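Local coordinates for protein malate dehydrogenase (Picrophilus torridus, PDB 4BGV) that probably catalyses the reversible NAD-dependent oxidation of malate to oxaloacetate, a step of the tricarboxylic acid cycle, at residues Gln19-Arg24 / Ser237-Val242; Asp28-Asp33 / Asp56-Gly61; Ser76-Val81 / Glu243-Asp248; Glu117-Val122 / Pro142-Gly147; Arg156-Leu161 / Glu170-Phe175. All blocks are in the same frame, centred on the assembly; numbering follows the deposited sequence. Where two conformers were deposited one is given.

Contact 1 of 5, residues Gln19-Arg24 / Ser237-Val242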
# COMPACT_ATOMS: atom_id res chain seq x y z
N GLN A 19 11.57 10.10 -4.30
CA GLN A 19 11.41 8.90 -3.48
C GLN A 19 9.93 8.62 -3.23
O GLN A 19 9.51 7.46 -3.19
CB GLN A 19 12.16 9.04 -2.16
CG GLN A 19 11.97 7.84 -1.19
CD GLN A 19 12.61 6.54 -1.71
OE1 GLN A 19 13.75 6.21 -1.36
NE2 GLN A 19 11.86 5.79 -2.51
N THR A 20 9.15 9.68 -3.08
CA THR A 20 7.70 9.54 -2.86
C THR A 20 6.99 8.96 -4.09
O THR A 20 6.15 8.04 -3.97
CB THR A 20 7.08 10.91 -2.48
OG1 THR A 20 7.71 11.37 -1.28
CG2 THR A 20 5.58 10.78 -2.23
N LEU A 21 7.30 9.51 -5.26
CA LEU A 21 6.75 8.98 -6.52
C LEU A 21 7.11 7.52 -6.71
O LEU A 21 6.29 6.75 -7.21
CB LEU A 21 7.26 9.78 -7.72
CG LEU A 21 6.77 11.25 -7.72
CD1 LEU A 21 7.42 12.02 -8.86
CD2 LEU A 21 5.23 11.31 -7.83
N ALA A 22 8.32 7.14 -6.31
CA ALA A 22 8.75 5.74 -6.47
C ALA A 22 7.95 4.82 -5.55
O ALA A 22 7.42 3.79 -6.00
CB ALA A 22 10.25 5.58 -6.20
N ILE A 23 7.85 5.20 -4.28
CA ILE A 23 7.03 4.44 -3.32
C ILE A 23 5.58 4.26 -3.80
O ILE A 23 5.01 3.18 -3.67
CB ILE A 23 7.07 5.10 -1.93
CG1 ILE A 23 8.50 4.98 -1.36
CG2 ILE A 23 6.03 4.51 -0.98
CD1 ILE A 23 8.83 5.97 -0.25
N ARG A 24 4.99 5.33 -4.32
CA ARG A 24 3.61 5.29 -4.79
C ARG A 24 3.53 4.77 -6.22
O ARG A 24 2.44 4.72 -6.82
CB ARG A 24 2.97 6.67 -4.65
CG ARG A 24 2.90 7.10 -3.18
CD ARG A 24 2.43 8.54 -3.02
NE ARG A 24 1.00 8.75 -3.30
CZ ARG A 24 0.04 8.57 -2.40
NH1 ARG A 24 0.35 8.12 -1.19
NH2 ARG A 24 -1.24 8.81 -2.70
N SER A 237 2.80 16.33 -0.45
CA SER A 237 1.81 17.31 -0.95
C SER A 237 1.95 17.52 -2.46
O SER A 237 0.97 17.68 -3.18
CB SER A 237 1.96 18.65 -0.22
OG SER A 237 1.72 18.48 1.17
N ILE A 238 3.20 17.49 -2.93
CA ILE A 238 3.50 17.63 -4.34
C ILE A 238 3.14 16.35 -5.09
O ILE A 238 2.51 16.39 -6.16
CB ILE A 238 5.00 17.93 -4.52
CG1 ILE A 238 5.34 19.30 -3.94
CG2 ILE A 238 5.40 17.82 -5.99
CD1 ILE A 238 6.84 19.43 -3.62
N ALA A 239 3.53 15.21 -4.52
CA ALA A 239 3.25 13.92 -5.18
C ALA A 239 1.75 13.67 -5.39
O ALA A 239 1.37 13.11 -6.41
CB ALA A 239 3.88 12.77 -4.40
N VAL A 240 0.90 14.08 -4.45
CA VAL A 240 -0.53 13.85 -4.67
C VAL A 240 -1.04 14.65 -5.87
O VAL A 240 -1.94 14.22 -6.57
CB VAL A 240 -1.41 14.08 -3.40
CG1 VAL A 240 -1.04 13.08 -2.30
CG2 VAL A 240 -1.31 15.51 -2.91
N MET A 241 -0.46 15.83 -6.10
CA MET A 241 -0.79 16.62 -7.29
C MET A 241 -0.28 15.93 -8.56
O MET A 241 -1.02 15.80 -9.54
CB MET A 241 -0.17 18.01 -7.22
CG MET A 241 -0.80 18.91 -6.16
SD MET A 241 0.21 20.36 -5.77
CE MET A 241 0.16 21.30 -7.30
N VAL A 242 0.98 15.49 -8.54
CA VAL A 242 1.57 14.84 -9.71
C VAL A 242 0.81 13.56 -10.11
O VAL A 242 0.50 13.33 -11.29
CB VAL A 242 3.05 14.49 -9.46
CG1 VAL A 242 3.63 13.68 -10.64
CG2 VAL A 242 3.87 15.76 -9.18
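Ala239 CB points at the flank of the Thr20 methyl CG2, 3.4 Å away and tighter than usual for two carbons, at the centre of an apolar helix-helix packing. CG2 gets there because it stands anti to the backbone N, which turns OG1 back along its own helix to the carbonyl of Thr16. Leu21 adds one branch: its CD2 lies 4.0 Å from Ala239 CB and equally far from Val242 CG1, and the Leu21 and Val242 side chains cross at about a right angle. With an alanine at the crossing, the axes of 19-23 and 237-242 come within 9.6 Å, inclined at 52°.

Arg24 is the charged member, reaching across with its guanidinium. Val240 CG1 sits over one face of this group, 4.3 Å from Arg24 NH2, while the charge itself is taken by Glu243, one residue beyond 237-242. Trp53 of the second subunit packs on both Thr20 and Arg24.

Helix 12-23 begins within the glycine-rich loop that probably binds NAD, and helix 232-246 belongs to the C-terminal domain. Their interface therefore joins the two domains by methyl-to-methyl packing, with the charge of Arg24 met by a carboxylate of the same C-terminal helix.

Contact 2 of 5, residues Asp28-Asp33 / Asp56-Gly61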
# COMPACT_ATOMS: atom_id res chain seq x y z
N ASP A 28 8.16 6.18 -14.11
CA ASP A 28 9.62 6.34 -14.15
C ASP A 28 9.97 7.77 -13.74
O ASP A 28 9.22 8.71 -14.01
CB ASP A 28 10.15 6.04 -15.54
CG ASP A 28 9.92 4.59 -15.95
OD1 ASP A 28 10.01 3.69 -15.08
OD2 ASP A 28 9.64 4.35 -17.14
N ILE A 29 11.12 7.93 -13.10
CA ILE A 29 11.46 9.22 -12.53
C ILE A 29 12.87 9.62 -12.96
O ILE A 29 13.83 8.89 -12.70
CB ILE A 29 11.41 9.14 -11.00
CG1 ILE A 29 9.98 8.82 -10.54
CG2 ILE A 29 11.84 10.46 -10.37
CD1 ILE A 29 9.95 7.86 -9.39
N TYR A 30 12.97 10.74 -13.67
CA TYR A 30 14.27 11.31 -14.05
C TYR A 30 14.55 12.58 -13.24
O TYR A 30 13.72 13.50 -13.21
CB TYR A 30 14.32 11.64 -15.54
CG TYR A 30 14.48 10.44 -16.46
CD1 TYR A 30 14.15 9.16 -16.04
CD2 TYR A 30 14.99 10.59 -17.75
CE1 TYR A 30 14.31 8.06 -16.88
CE2 TYR A 30 15.14 9.51 -18.60
CZ TYR A 30 14.80 8.25 -18.16
OH TYR A 30 14.95 7.16 -19.00
N ILE A 31 15.71 12.63 -12.58
CA ILE A 31 16.03 13.74 -11.68
C ILE A 31 17.13 14.58 -12.32
O ILE A 31 18.04 14.03 -12.94
CB ILE A 31 16.50 13.25 -10.28
CG1 ILE A 31 15.57 12.16 -9.74
CG2 ILE A 31 16.60 14.41 -9.28
CD1 ILE A 31 16.04 11.58 -8.42
N PHE A 32 17.02 15.90 -12.18
CA PHE A 32 17.99 16.83 -12.78
C PHE A 32 18.49 17.85 -11.75
O PHE A 32 17.72 18.36 -10.94
CB PHE A 32 17.36 17.58 -13.96
CG PHE A 32 16.85 16.67 -15.05
CD1 PHE A 32 15.62 16.03 -14.93
CD2 PHE A 32 17.62 16.44 -16.18
CE1 PHE A 32 15.17 15.16 -15.91
CE2 PHE A 32 17.18 15.59 -17.18
CZ PHE A 32 15.95 14.94 -17.05
N ASP A 33 19.79 18.13 -11.79
CA ASP A 33 20.38 19.14 -10.92
C ASP A 33 21.68 19.65 -11.52
O ASP A 33 22.46 18.90 -12.12
CB ASP A 33 20.62 18.61 -9.50
CG ASP A 33 20.72 19.74 -8.48
OD1 ASP A 33 21.78 20.39 -8.40
OD2 ASP A 33 19.72 20.01 -7.77
N ASP A 56 9.12 -1.33 -9.47
CA ASP A 56 9.84 -1.70 -10.69
C ASP A 56 9.80 -0.51 -11.65
O ASP A 56 8.96 -0.44 -12.55
CB ASP A 56 9.23 -2.94 -11.33
CG ASP A 56 9.66 -4.22 -10.62
OD1 ASP A 56 10.83 -4.28 -10.18
OD2 ASP A 56 8.85 -5.16 -10.50
N LEU A 57 10.71 0.43 -11.41
CA LEU A 57 10.76 1.69 -12.14
C LEU A 57 12.18 2.01 -12.58
O LEU A 57 13.15 1.49 -12.03
CB LEU A 57 10.29 2.85 -11.24
CG LEU A 57 8.89 2.71 -10.66
CD1 LEU A 57 8.68 3.73 -9.56
CD2 LEU A 57 7.82 2.87 -11.76
N ASP A 58 12.28 2.85 -13.60
CA ASP A 58 13.55 3.36 -14.06
C ASP A 58 13.71 4.68 -13.33
O ASP A 58 12.83 5.55 -13.39
CB ASP A 58 13.46 3.56 -15.57
CG ASP A 58 14.77 3.99 -16.19
OD1 ASP A 58 15.82 3.85 -15.53
OD2 ASP A 58 14.73 4.46 -17.35
N ILE A 59 14.79 4.81 -12.57
CA ILE A 59 15.03 6.04 -11.82
C ILE A 59 16.44 6.50 -12.15
O ILE A 59 17.41 5.77 -11.88
CB ILE A 59 14.85 5.79 -10.31
CG1 ILE A 59 13.46 5.19 -10.04
CG2 ILE A 59 15.08 7.08 -9.53
CD1 ILE A 59 13.17 4.93 -8.59
N LYS A 60 16.56 7.66 -12.78
CA LYS A 60 17.85 8.12 -13.30
C LYS A 60 18.13 9.56 -12.88
O LYS A 60 17.20 10.33 -12.62
CB LYS A 60 17.88 8.03 -14.83
CG LYS A 60 17.77 6.61 -15.38
CD LYS A 60 17.95 6.61 -16.89
CE LYS A 60 17.92 5.19 -17.46
NZ LYS A 60 19.14 4.42 -17.13
N GLY A 61 19.41 9.93 -12.80
CA GLY A 61 19.77 11.30 -12.48
C GLY A 61 20.78 11.89 -13.45
O GLY A 61 21.65 11.18 -13.94
O HOH W 1 12.69 4.77 -18.73
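Ile29, Tyr30 and Ile31 pair with Ile59, Lys60 and Gly61 as parallel strands at the edge of the Rossmann sheet, their axes 13° apart. Ile29 N donates to Asp58 O (2.9 Å), Lys60 N to Ile29 O and Ile31 N to Lys60 O (2.7 Å), the alternation expected of parallel pairing.

Ahead of this ladder a side chain replaces the backbone: Asp28 OD1 accepts Asp58 N at 2.8 Å, nearly straight at 174° but from above the carboxylate plane. The same oxygen makes a salt bridge to Arg2. Without the carboxylate, as with an alanine here, Asp58 N and Arg2 would probably lose their shared acceptor and the start of the pairing would be less well held. Tyr30 and Lys60 run side by side on one face of the sheet, Lys60 CB over the ring 4.3 Å from its centroid in a CH-pi contact. With chi1 at -176°, Asp58 swings its carboxylate away from its own N and brings OD2 to the ring edge, 3.2 Å from Tyr30 OH; a water donates to Asp58 OD2 at 2.5 Å. On the other face Ile29 CD1 meets Leu57 CD1 and Ile59 CD1, under helix 12-23.

The sheet edge is thus two-sided, greasy toward the helices and polar where Tyr30 and Lys60 lie, and Asp33, a probable NAD ligand, ends the inner strand.

Contact 3 of 5, residues Ser76-Val81 / Glu243-Asp248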
# COMPACT_ATOMS: atom_id res chain seq x y z
N SER A 76 8.27 13.40 -20.98
CA SER A 76 7.78 13.45 -19.61
C SER A 76 6.31 13.84 -19.60
O SER A 76 5.91 14.80 -20.25
CB SER A 76 8.58 14.49 -18.79
OG SER A 76 9.93 14.07 -18.58
N ASP A 77 5.49 13.10 -18.86
CA ASP A 77 4.09 13.47 -18.72
C ASP A 77 3.98 14.68 -17.80
O ASP A 77 3.17 15.58 -18.04
CB ASP A 77 3.27 12.31 -18.17
CG ASP A 77 1.78 12.59 -18.21
OD1 ASP A 77 1.28 13.09 -19.24
OD2 ASP A 77 1.10 12.31 -17.20
N VAL A 78 4.79 14.69 -16.74
CA VAL A 78 4.83 15.77 -15.77
C VAL A 78 6.27 16.15 -15.49
O VAL A 78 7.14 15.28 -15.40
CB VAL A 78 4.12 15.38 -14.45
CG1 VAL A 78 4.31 16.47 -13.38
CG2 VAL A 78 2.64 15.11 -14.71
N ILE A 79 6.52 17.45 -15.39
CA ILE A 79 7.79 17.97 -14.90
C ILE A 79 7.54 18.74 -13.61
O ILE A 79 6.67 19.62 -13.57
CB ILE A 79 8.43 18.92 -15.92
CG1 ILE A 79 8.68 18.16 -17.23
CG2 ILE A 79 9.73 19.54 -15.38
CD1 ILE A 79 9.19 19.05 -18.37
N VAL A 80 8.28 18.41 -12.56
CA VAL A 80 8.15 19.07 -11.27
C VAL A 80 9.33 20.03 -11.12
O VAL A 80 10.49 19.61 -11.16
CB VAL A 80 8.21 18.02 -10.13
CG1 VAL A 80 8.01 18.71 -8.78
CG2 VAL A 80 7.16 16.94 -10.34
N VAL A 81 9.04 21.32 -10.96
CA VAL A 81 10.10 22.31 -10.84
C VAL A 81 10.38 22.66 -9.37
O VAL A 81 9.57 23.33 -8.72
CB VAL A 81 9.75 23.59 -11.65
CG1 VAL A 81 10.88 24.63 -11.56
CG2 VAL A 81 9.48 23.22 -13.11
N GLU A 243 0.49 12.73 -9.12
CA GLU A 243 -0.17 11.46 -9.43
C GLU A 243 -1.61 11.70 -9.94
O GLU A 243 -2.14 10.89 -10.71
CB GLU A 243 -0.14 10.50 -8.23
CG GLU A 243 -1.13 10.87 -7.14
CD GLU A 243 -0.99 10.00 -5.90
OE1 GLU A 243 -0.02 9.22 -5.81
OE2 GLU A 243 -1.86 10.11 -5.02
N SER A 244 -2.24 12.80 -9.52
CA SER A 244 -3.58 13.09 -10.03
C SER A 244 -3.53 13.39 -11.53
O SER A 244 -4.47 13.07 -12.26
CB SER A 244 -4.25 14.26 -9.28
OG SER A 244 -5.64 14.34 -9.60
N ILE A 245 -2.45 14.01 -11.98
CA ILE A 245 -2.27 14.22 -13.43
C ILE A 245 -1.96 12.90 -14.15
O ILE A 245 -2.66 12.49 -15.09
CB ILE A 245 -1.14 15.22 -13.73
CG1 ILE A 245 -1.43 16.56 -13.08
CG2 ILE A 245 -0.97 15.41 -15.26
CD1 ILE A 245 -0.31 17.58 -13.23
N VAL A 246 -0.89 12.24 -13.69
CA VAL A 246 -0.41 11.01 -14.33
C VAL A 246 -1.48 9.94 -14.39
O VAL A 246 -1.68 9.28 -15.42
CB VAL A 246 0.85 10.47 -13.60
CG1 VAL A 246 1.23 9.09 -14.09
CG2 VAL A 246 2.01 11.45 -13.79
N ASN A 247 -2.20 9.77 -13.29
CA ASN A 247 -3.20 8.73 -13.22
C ASN A 247 -4.62 9.26 -13.36
O ASN A 247 -5.59 8.55 -13.08
CB ASN A 247 -3.01 7.94 -11.92
CG ASN A 247 -1.73 7.15 -11.93
OD1 ASN A 247 -1.32 6.66 -12.98
ND2 ASN A 247 -1.08 7.02 -10.77
N ASP A 248 -4.73 10.53 -13.76
CA ASP A 248 -6.02 11.16 -14.09
C ASP A 248 -7.06 10.96 -12.96
O ASP A 248 -8.21 10.57 -13.21
CB ASP A 248 -6.52 10.58 -15.42
CG ASP A 248 -7.66 11.38 -16.03
OD1 ASP A 248 -7.70 12.61 -15.85
OD2 ASP A 248 -8.50 10.75 -16.71
O HOH W 2 -1.48 12.46 -17.70
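Where the last turn of helix 232-246 from the C-terminal domain rests against a central strand of the Rossmann sheet, Val78 wedges its CG2 between Ile245 and Val246. Val78 CG2 is 3.7 Å from Ile245 CG2 and 3.8 Å from Val246 CG2. It is brought there by the valine's first torsion (chi1 173°), which puts CG1 anti to the backbone N and CG2 anti to the carbonyl carbon. Both pairs of side chains meet at a slant. Val242, one turn earlier on the helix, also packs on Val78, and Ile245 continues onto Lys119 and Val121 of the neighbouring strand.

The helix ends here in a Schellman motif with Asp248, of positive phi, as its C-prime residue. Its closing bonds are Arg249 N to Ser244 O and a weak one from Asp248 N to Ile245 O.

Asp77 approaches this end from just ahead of strand 78-81. Its side chain was modelled in two conformers, so its contacts are less certain. In one of them Asp77 OD2 lies 3.5 Å from Val246 CA, a water donates both to that oxygen and to Ile245 O, and Asp77 OD1 makes a salt bridge to Lys119.

Contact 4 of 5, residues Glu117-Val122 / Pro142-Gly147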
# COMPACT_ATOMS: atom_id res chain seq x y z
N GLU A 117 5.46 19.31 -24.38
CA GLU A 117 4.17 18.64 -24.24
C GLU A 117 3.82 18.30 -22.78
O GLU A 117 2.73 17.83 -22.49
CB GLU A 117 4.15 17.36 -25.09
CG GLU A 117 4.67 17.56 -26.52
CD GLU A 117 6.19 17.40 -26.64
OE1 GLU A 117 6.87 17.26 -25.60
OE2 GLU A 117 6.70 17.42 -27.79
N SER A 118 4.76 18.54 -21.86
CA SER A 118 4.57 18.16 -20.45
C SER A 118 3.57 19.03 -19.68
O SER A 118 3.40 20.21 -19.98
CB SER A 118 5.91 18.21 -19.72
OG SER A 118 6.82 17.27 -20.28
N LYS A 119 2.91 18.43 -18.69
CA LYS A 119 2.22 19.22 -17.67
C LYS A 119 3.26 19.60 -16.61
O LYS A 119 4.16 18.82 -16.31
CB LYS A 119 1.07 18.44 -17.03
CG LYS A 119 -0.27 18.47 -17.80
CD LYS A 119 -0.26 17.59 -19.04
CE LYS A 119 -0.14 16.10 -18.70
NZ LYS A 119 -0.40 15.19 -19.87
N ILE A 120 3.15 20.80 -16.05
CA ILE A 120 4.16 21.26 -15.11
C ILE A 120 3.58 21.48 -13.73
O ILE A 120 2.52 22.09 -13.60
CB ILE A 120 4.80 22.60 -15.59
CG1 ILE A 120 5.04 22.57 -17.11
CG2 ILE A 120 6.09 22.90 -14.79
CD1 ILE A 120 6.01 21.46 -17.58
N VAL A 121 4.27 20.98 -12.71
CA VAL A 121 3.94 21.27 -11.31
C VAL A 121 5.08 22.10 -10.73
O VAL A 121 6.20 21.61 -10.55
CB VAL A 121 3.74 19.98 -10.47
CG1 VAL A 121 3.60 20.32 -8.99
CG2 VAL A 121 2.49 19.22 -10.97
N VAL A 122 4.79 23.37 -10.45
CA VAL A 122 5.81 24.31 -9.99
C VAL A 122 5.79 24.41 -8.47
O VAL A 122 4.74 24.64 -7.89
CB VAL A 122 5.60 25.71 -10.62
CG1 VAL A 122 6.72 26.66 -10.21
CG2 VAL A 122 5.54 25.59 -12.14
N PRO A 142 -1.76 27.47 -20.51
CA PRO A 142 -1.68 27.75 -19.07
C PRO A 142 -2.45 26.79 -18.16
O PRO A 142 -2.12 26.69 -16.98
CB PRO A 142 -2.24 29.18 -18.95
CG PRO A 142 -2.97 29.43 -20.23
CD PRO A 142 -2.25 28.63 -21.28
N GLU A 143 -3.45 26.09 -18.70
CA GLU A 143 -4.14 25.07 -17.93
C GLU A 143 -3.23 23.88 -17.60
O GLU A 143 -3.57 23.04 -16.76
CB GLU A 143 -5.41 24.59 -18.65
CG GLU A 143 -5.18 23.48 -19.69
CD GLU A 143 -4.68 24.00 -21.04
OE1 GLU A 143 -4.52 25.23 -21.19
OE2 GLU A 143 -4.46 23.18 -21.96
N ARG A 144 -2.06 23.80 -18.26
CA ARG A 144 -1.18 22.65 -18.07
C ARG A 144 -0.10 22.92 -17.03
O ARG A 144 0.79 22.10 -16.81
CB ARG A 144 -0.55 22.22 -19.41
CG ARG A 144 -1.62 21.80 -20.41
CD ARG A 144 -1.12 21.74 -21.85
NE ARG A 144 -0.35 20.53 -22.12
CZ ARG A 144 -0.89 19.33 -22.36
NH1 ARG A 144 -2.20 19.17 -22.34
NH2 ARG A 144 -0.09 18.28 -22.62
N ILE A 145 -0.23 24.06 -16.35
CA ILE A 145 0.72 24.47 -15.32
C ILE A 145 -0.03 24.70 -14.01
O ILE A 145 -1.01 25.45 -13.97
CB ILE A 145 1.44 25.79 -15.72
CG1 ILE A 145 2.13 25.63 -17.08
CG2 ILE A 145 2.46 26.18 -14.66
CD1 ILE A 145 2.60 26.97 -17.71
N ILE A 146 0.42 24.04 -12.95
CA ILE A 146 -0.16 24.29 -11.61
C ILE A 146 0.94 24.49 -10.57
O ILE A 146 2.03 23.94 -10.70
CB ILE A 146 -1.12 23.16 -11.16
CG1 ILE A 146 -0.41 21.81 -11.09
CG2 ILE A 146 -2.30 23.05 -12.14
CD1 ILE A 146 -1.35 20.66 -10.64
N GLY A 147 0.66 25.29 -9.54
CA GLY A 147 1.63 25.58 -8.50
C GLY A 147 1.26 24.98 -7.15
O GLY A 147 0.09 24.98 -6.76
O HOH W 3 2.34 21.15 -22.40
O HOH W 4 -2.29 16.21 -21.94
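Arg144 crosses Lys119 at a slant and brings its guanidinium up to the turn that leads into strand 119-122. Its CB is 4.1 Å from Lys119 CG; beyond it the chain runs extended through chi2 and bends at chi3 (78°), turning the head back toward Glu117. NE gives its hydrogen to a water that in turn donates to Ser118 O. CZ comes under the Lys119 aliphatic chain, whose CD sits over one face of the guanidinium, 3.6 Å from Arg144 NH2. NH1 shares a second water with Lys119 NZ. Arg144 NH2 ends on Glu117 O at 2.9 Å, with the oxygen close to the guanidinium plane although the donor is tilted 30° from the carbonyl plane. Cutting the side chain back to an alanine would probably leave Glu117 O without this donor and uncover the Lys119 chain.

The two segments are the strands of a right-handed beta-alpha-beta crossover through helix 127-138, at the edge of the Rossmann sheet. Arg144 O opens the parallel ladder by accepting Ile120 N at 2.8 Å, followed by Ile146 N to Ile120 O and Val122 N to Ile146 O. Val122 CG2 and Ile145 CG2 lie side by side at 4.0 Å on the face covered by helix 127-138. On the other face of the sheet, Val121 CG2 touches Ile146 CG1 at 3.9 Å, beneath Met241 of helix 232-246. The Lys119 ammonium, 4.1 Å from Arg144 NH2, has its counter-charge in Asp77.

Contact 5 of 5, residues Arg156-Leu161 / Glu170-Phe175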
# COMPACT_ATOMS: atom_id res chain seq x y z
N ARG A 156 -0.99 20.67 6.63
CA ARG A 156 -0.57 21.18 7.94
C ARG A 156 -1.80 21.49 8.81
O ARG A 156 -1.89 21.05 9.95
CB ARG A 156 0.32 22.42 7.81
CG ARG A 156 1.68 22.12 7.15
CD ARG A 156 2.71 23.19 7.52
NE ARG A 156 4.05 22.85 7.04
CZ ARG A 156 4.70 23.51 6.08
NH1 ARG A 156 4.14 24.57 5.49
NH2 ARG A 156 5.91 23.11 5.70
N PHE A 157 -2.75 22.22 8.23
CA PHE A 157 -3.98 22.64 8.92
C PHE A 157 -4.70 21.37 9.44
O PHE A 157 -5.15 21.32 10.58
CB PHE A 157 -4.83 23.42 7.90
CG PHE A 157 -5.93 24.29 8.48
CD1 PHE A 157 -6.30 24.22 9.81
CD2 PHE A 157 -6.61 25.18 7.66
CE1 PHE A 157 -7.33 25.02 10.31
CE2 PHE A 157 -7.65 25.99 8.16
CZ PHE A 157 -7.99 25.91 9.49
N ARG A 158 -4.79 20.34 8.60
CA ARG A 158 -5.44 19.09 9.01
C ARG A 158 -4.69 18.38 10.16
O ARG A 158 -5.31 17.81 11.05
CB ARG A 158 -5.55 18.13 7.83
CG ARG A 158 -6.56 18.56 6.77
CD ARG A 158 -6.41 17.68 5.51
NE ARG A 158 -6.85 16.30 5.75
CZ ARG A 158 -6.67 15.31 4.89
NH1 ARG A 158 -6.05 15.54 3.74
NH2 ARG A 158 -7.10 14.08 5.18
N THR A 159 -3.37 18.39 10.09
CA THR A 159 -2.57 17.77 11.16
C THR A 159 -2.89 18.43 12.50
O THR A 159 -3.15 17.75 13.50
CB THR A 159 -1.07 17.91 10.87
OG1 THR A 159 -0.76 17.26 9.63
CG2 THR A 159 -0.24 17.29 12.00
N PHE A 160 -2.91 19.77 12.52
CA PHE A 160 -3.12 20.53 13.75
C PHE A 160 -4.53 20.30 14.31
O PHE A 160 -4.72 20.13 15.53
CB PHE A 160 -2.89 22.03 13.51
CG PHE A 160 -1.53 22.37 12.91
CD1 PHE A 160 -0.41 21.59 13.19
CD2 PHE A 160 -1.38 23.47 12.08
CE1 PHE A 160 0.84 21.91 12.63
CE2 PHE A 160 -0.14 23.80 11.52
CZ PHE A 160 0.98 23.01 11.80
N LEU A 161 -5.52 20.32 13.42
CA LEU A 161 -6.91 20.07 13.83
C LEU A 161 -7.07 18.65 14.39
O LEU A 161 -7.73 18.45 15.42
CB LEU A 161 -7.84 20.25 12.63
CG LEU A 161 -8.10 21.67 12.14
CD1 LEU A 161 -8.86 21.64 10.81
CD2 LEU A 161 -8.89 22.45 13.18
N GLU A 170 -7.43 11.20 8.51
CA GLU A 170 -8.21 10.94 7.31
C GLU A 170 -9.55 11.65 7.30
O GLU A 170 -10.13 11.90 6.24
CB GLU A 170 -8.43 9.43 7.11
CG GLU A 170 -9.22 9.09 5.85
CD GLU A 170 -9.08 7.64 5.44
OE1 GLU A 170 -8.51 6.85 6.22
OE2 GLU A 170 -9.53 7.30 4.32
N ASP A 171 -10.06 11.98 8.48
CA ASP A 171 -11.41 12.53 8.58
C ASP A 171 -11.46 14.05 8.78
O ASP A 171 -12.54 14.64 8.81
CB ASP A 171 -12.18 11.80 9.68
CG ASP A 171 -12.31 10.30 9.37
OD1 ASP A 171 -12.59 9.97 8.20
OD2 ASP A 171 -12.10 9.47 10.29
N VAL A 172 -10.30 14.68 8.90
CA VAL A 172 -10.26 16.13 9.01
C VAL A 172 -10.16 16.75 7.61
O VAL A 172 -9.40 16.27 6.76
CB VAL A 172 -9.10 16.63 9.89
CG1 VAL A 172 -9.12 18.15 9.96
CG2 VAL A 172 -9.22 16.08 11.31
N ASN A 173 -10.95 17.78 7.36
CA ASN A 173 -10.90 18.52 6.11
C ASN A 173 -10.68 19.98 6.41
O ASN A 173 -11.43 20.56 7.17
CB ASN A 173 -12.20 18.33 5.35
CG ASN A 173 -12.50 16.87 5.08
OD1 ASN A 173 -11.90 16.28 4.19
ND2 ASN A 173 -13.39 16.27 5.87
N ALA A 174 -9.66 20.57 5.81
CA ALA A 174 -9.32 21.96 6.09
C ALA A 174 -9.25 22.74 4.78
O ALA A 174 -8.47 22.41 3.89
CB ALA A 174 -7.98 22.03 6.81
N PHE A 175 -10.08 23.77 4.67
CA PHE A 175 -10.27 24.48 3.42
C PHE A 175 -9.44 25.76 3.38
O PHE A 175 -9.69 26.69 4.14
CB PHE A 175 -11.76 24.83 3.24
CG PHE A 175 -12.13 25.24 1.85
CD1 PHE A 175 -11.98 26.54 1.44
CD2 PHE A 175 -12.59 24.31 0.94
CE1 PHE A 175 -12.31 26.93 0.17
CE2 PHE A 175 -12.92 24.69 -0.34
CZ PHE A 175 -12.78 26.00 -0.73
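Ala174 CB presses against the base of the Phe157 ring, 3.5 Å from Phe157 CG and as close to CD2. The ring is set there by its first torsion (chi1 -163°), with CG anti to the backbone N. Beside it the aliphatic part of Arg158 reaches across the strand: Arg158 CG is 3.7 Å from Ala174 CB, and Arg158 NE stands 2.7 Å from Val172 O, a hydrogen bond that is weak because the N-H is bent to 120°. One turn on from Phe157, Leu161 CD1 meets Val172 CG1 at 3.6 Å and reaches Ala174 CB at 4.1 Å, so the alanine methyl sits among three side chains of the helix. The Leu161 and Val172 side chains meet at a slant, and Leu161 CB also lies 3.6 Å from Val172 CG1, so the valine methyl touches both the root and one branch of the leucine.

Further contacts surround this first shell. Arg158 NH2 is hydrogen-bonded to Phe169 O, giving the arginine a second carbonyl on the approach to strand 172-178, the strand that pairs with 184-193 in an antiparallel sheet of the C-terminal domain. Just ahead of that strand, Glu170 and Asp171 form salt bridges to Arg249 and Arg251 of the fourth subunit.

Helix 150-165 therefore lies on the strand through an apolar patch with a polar arginine margin. Arg156, a probable substrate ligand, makes a salt bridge with Glu48 of the second subunit, consistent with a substrate site whose helix is shared with the subunit interface.

From the N terminus, helix 12-23 opens the long loop that contact 1 closes at 237-242. Contact 2 comes next, a short local closure pairing two neighbouring strands of the Rossmann sheet, wholly within contact 1's loop. Strand 78-81 then opens contact 3, which crosses contact 1: its second segment, 243-248, takes up the last turn of helix 232-246 and the residues after it, and the two contacts touch. Contact 4, inside both long loops, completes the far edge of the sheet and touches contact 3. Contact 5 is also local and inside both, but lies in the C-terminal domain, about 26 Å from contact 4 between centres. Contacts 1 and 3 thus tie the domains together.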